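Local atomic coordinates of profilin-2 (Rattus norvegicus, PDB entry 2VK3), a protein that probably binds monomeric actin and proline-rich protein segments, as other profilins do, and so helps to regulate the actin cytoskeleton. Residues Q7-N12 with A22-Y27. Numbering follows the deposited sequence.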
ATOM      1  N   GLN A   7      -0.498  -5.737  14.145  1.00 16.31           N
ATOM      2  CA  GLN A   7      -1.896  -5.932  13.789  1.00 17.71           C
ATOM      3  C   GLN A   7      -2.714  -4.754  14.329  1.00 18.14           C
ATOM      4  O   GLN A   7      -3.608  -4.252  13.666  1.00 16.72           O
ATOM      5  CB  GLN A   7      -2.432  -7.233  14.424  1.00 19.58           C
ATOM      6  CG  GLN A   7      -3.855  -7.589  13.938  1.00 17.11           C
ATOM      7  CD  GLN A   7      -3.841  -7.910  12.456  1.00 16.21           C
ATOM      8  OE1 GLN A   7      -3.169  -8.827  12.067  1.00 21.05           O
ATOM      9  NE2 GLN A   7      -4.585  -7.134  11.637  1.00 19.30           N
ATOM     10  N   SER A   8      -2.446  -4.360  15.577  1.00 20.83           N
ATOM     11  CA  SER A   8      -3.159  -3.201  16.132  1.00 20.65           C
ATOM     12  C   SER A   8      -2.958  -1.966  15.303  1.00 18.52           C
ATOM     13  O   SER A   8      -3.860  -1.175  15.058  1.00 20.51           O
ATOM     14  CB  SER A   8      -2.668  -2.877  17.542  1.00 27.98           C
ATOM     15  OG  SER A   8      -2.796  -4.006  18.381  1.00 34.38           O
ATOM     16  N   TYR A   9      -1.717  -1.781  14.866  1.00 18.08           N
ATOM     17  CA  TYR A   9      -1.416  -0.626  14.052  1.00 17.59           C
ATOM     18  C   TYR A   9      -2.273  -0.632  12.795  1.00 16.53           C
ATOM     19  O   TYR A   9      -2.913   0.365  12.480  1.00 19.89           O
ATOM     20  CB  TYR A   9       0.076  -0.550  13.733  1.00 18.97           C
ATOM     21  CG  TYR A   9       0.461   0.710  13.000  1.00 17.45           C
ATOM     22  CD1 TYR A   9       0.455   1.917  13.652  1.00 18.88           C
ATOM     23  CD2 TYR A   9       0.818   0.697  11.642  1.00 14.13           C
ATOM     24  CE1 TYR A   9       0.811   3.077  13.001  1.00 17.02           C
ATOM     25  CE2 TYR A   9       1.192   1.852  10.960  1.00 18.20           C
ATOM     26  CZ  TYR A   9       1.160   3.065  11.643  1.00 23.01           C
ATOM     27  OH  TYR A   9       1.488   4.214  11.011  1.00 20.06           O
ATOM     28  N   VAL A  10      -2.308  -1.728  12.035  1.00 16.74           N
ATOM     29  CA  VAL A  10      -3.001  -1.675  10.773  1.00 17.10           C
ATOM     30  C   VAL A  10      -4.514  -1.582  11.028  1.00 16.90           C
ATOM     31  O   VAL A  10      -5.240  -0.925  10.274  1.00 16.91           O
ATOM     32  CB  VAL A  10      -2.728  -2.851   9.800  1.00 21.23           C
ATOM     33  CG1 VAL A  10      -1.305  -2.832   9.335  1.00 17.22           C
ATOM     34  CG2 VAL A  10      -3.133  -4.167  10.395  1.00 17.45           C
ATOM     35  N   ASP A  11      -4.964  -2.217  12.103  1.00 16.08           N
ATOM     36  CA  ASP A  11      -6.383  -2.139  12.482  1.00 20.36           C
ATOM     37  C   ASP A  11      -6.862  -0.698  12.790  1.00 18.66           C
ATOM     38  O   ASP A  11      -8.059  -0.415  12.682  1.00 23.01           O
ATOM     39  CB  ASP A  11      -6.656  -3.037  13.700  1.00 20.79           C
ATOM     40  CG  ASP A  11      -6.643  -4.509  13.350  1.00 21.89           C
ATOM     41  OD1 ASP A  11      -6.625  -4.853  12.165  1.00 21.65           O
ATOM     42  OD2 ASP A  11      -6.649  -5.334  14.271  1.00 23.44           O
ATOM     43  N   ASN A  12      -5.940   0.217  13.112  1.00 21.30           N
ATOM     44  CA  ASN A  12      -6.271   1.623  13.316  1.00 21.53           C
ATOM     45  C   ASN A  12      -6.980   2.155  12.098  1.00 20.49           C
ATOM     46  O   ASN A  12      -7.873   2.964  12.199  1.00 20.96           O
ATOM     47  CB  ASN A  12      -5.046   2.528  13.525  1.00 22.49           C
ATOM     48  CG  ASN A  12      -4.345   2.373  14.906  1.00 19.67           C
ATOM     49  OD1 ASN A  12      -3.131   2.664  15.006  1.00 26.50           O
ATOM     50  ND2 ASN A  12      -5.079   2.002  15.930  1.00 24.64           N
ATOM     51  N   ALA A  22      -5.842  -2.128   4.959  1.00 14.23           N
ATOM     52  CA  ALA A  22      -4.496  -1.631   5.138  1.00 12.70           C
ATOM     53  C   ALA A  22      -3.549  -2.780   5.405  1.00 11.49           C
ATOM     54  O   ALA A  22      -3.975  -3.789   5.963  1.00 13.48           O
ATOM     55  CB  ALA A  22      -4.469  -0.622   6.293  1.00 13.55           C
ATOM     56  N   ALA A  23      -2.258  -2.554   5.179  1.00 12.68           N
ATOM     57  CA  ALA A  23      -1.272  -3.562   5.390  1.00 12.34           C
ATOM     58  C   ALA A  23       0.084  -2.917   5.606  1.00 13.75           C
ATOM     59  O   ALA A  23       0.423  -1.893   4.976  1.00 12.69           O
ATOM     60  CB  ALA A  23      -1.194  -4.466   4.132  1.00 13.88           C
ATOM     61  N   ILE A  24       0.893  -3.574   6.420  1.00 13.78           N
ATOM     62  CA  ILE A  24       2.291  -3.275   6.552  1.00 12.50           C
ATOM     63  C   ILE A  24       3.070  -4.484   5.962  1.00 12.27           C
ATOM     64  O   ILE A  24       2.861  -5.619   6.331  1.00 15.06           O
ATOM     65  CB  ILE A  24       2.706  -3.082   8.025  1.00 11.97           C
ATOM     66  CG1 ILE A  24       2.007  -1.831   8.589  1.00 15.98           C
ATOM     67  CG2 ILE A  24       4.237  -2.933   8.184  1.00 12.30           C
ATOM     68  CD1 ILE A  24       2.421  -0.564   7.891  1.00 23.44           C
ATOM     69  N   VAL A  25       3.995  -4.194   5.069  1.00 13.26           N
ATOM     70  CA  VAL A  25       4.583  -5.224   4.223  1.00 14.20           C
ATOM     71  C   VAL A  25       6.082  -4.960   4.164  1.00 15.38           C
ATOM     72  O   VAL A  25       6.527  -3.875   3.767  1.00 16.55           O
ATOM     73  CB  VAL A  25       3.916  -5.234   2.813  1.00 15.41           C
ATOM     74  CG1 VAL A  25       4.510  -6.376   1.926  1.00 17.49           C
ATOM     75  CG2 VAL A  25       2.363  -5.375   2.879  1.00 15.63           C
ATOM     76  N   GLY A  26       6.894  -5.925   4.598  1.00 15.48           N
ATOM     77  CA  GLY A  26       8.333  -5.716   4.555  1.00 16.85           C
ATOM     78  C   GLY A  26       8.837  -5.813   3.117  1.00 16.34           C
ATOM     79  O   GLY A  26       8.285  -6.580   2.321  1.00 16.87           O
ATOM     80  N   TYR A  27       9.939  -5.114   2.826  1.00 19.82           N
ATOM     81  CA  TYR A  27      10.487  -5.119   1.487  1.00 17.95           C
ATOM     82  C   TYR A  27      11.972  -5.387   1.339  1.00 21.83           C
ATOM     83  O   TYR A  27      12.492  -5.302   0.256  1.00 19.66           O
ATOM     84  CB  TYR A  27      10.070  -3.843   0.701  1.00 18.79           C
ATOM     85  CG  TYR A  27      10.694  -2.526   1.033  1.00 15.84           C
ATOM     86  CD1 TYR A  27      10.265  -1.725   2.110  1.00 12.16           C
ATOM     87  CD2 TYR A  27      11.752  -2.037   0.257  1.00 16.24           C
ATOM     88  CE1 TYR A  27      10.835  -0.509   2.368  1.00 14.99           C
ATOM     89  CE2 TYR A  27      12.343  -0.817   0.561  1.00 20.92           C
ATOM     90  CZ  TYR A  27      11.919  -0.063   1.615  1.00 16.58           C
ATOM     91  OH  TYR A  27      12.531   1.158   1.822  1.00 19.62           O
TER
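V10 of helix 7-11 sits over A22 and I24 of strand 22-26, the two axes coming within 7.9 Å and their chain directions standing 140° apart. This is the profilin fold, in which the N-terminal helix packs on a face of the antiparallel sheet; strand 22-26 lies between strands 33-36 and 111-117. The CB atoms of V10, A22 and I24 point into the interface, whereas that of A23 points to the other face, where F42 meets it. No hydrogen bond joins the two segments, so the contact rests on apolar packing, with 181 Å² buried in total.

V10 CG1 makes the tightest approach, 3.5 Å from I24 CG1, and the same methyl lies 3.7 Å from I24 N, above the strand backbone. A chi1 of -66° puts this methyl anti to the carbonyl carbon of V10, from where it extends along the strand toward I24. A22 meets V10 with its methyl and its carbonyl oxygen: CB lies 4.1 Å from V10 O, and A22 O lies 4.1 Å from V10 CB; this small residue is where the backbones come nearest, the CA atoms of V10 and A22 being 5.8 Å apart.

One residue earlier, Y9 reaches across at about a right angle to I24. Its CG is anti to the backbone N (chi1 -174°), which carries the ring beside the isoleucine, and M133 and L137 of helix 123-139 also touch the ring. L137 packs on I24 as well, so both terminal helices meet on this face of the sheet. I24 approaches the ring at its edge, near the ring plane, with CD1 4.1 Å from Y9 CE2 and CG1 4.1 Å from Y9 CD2.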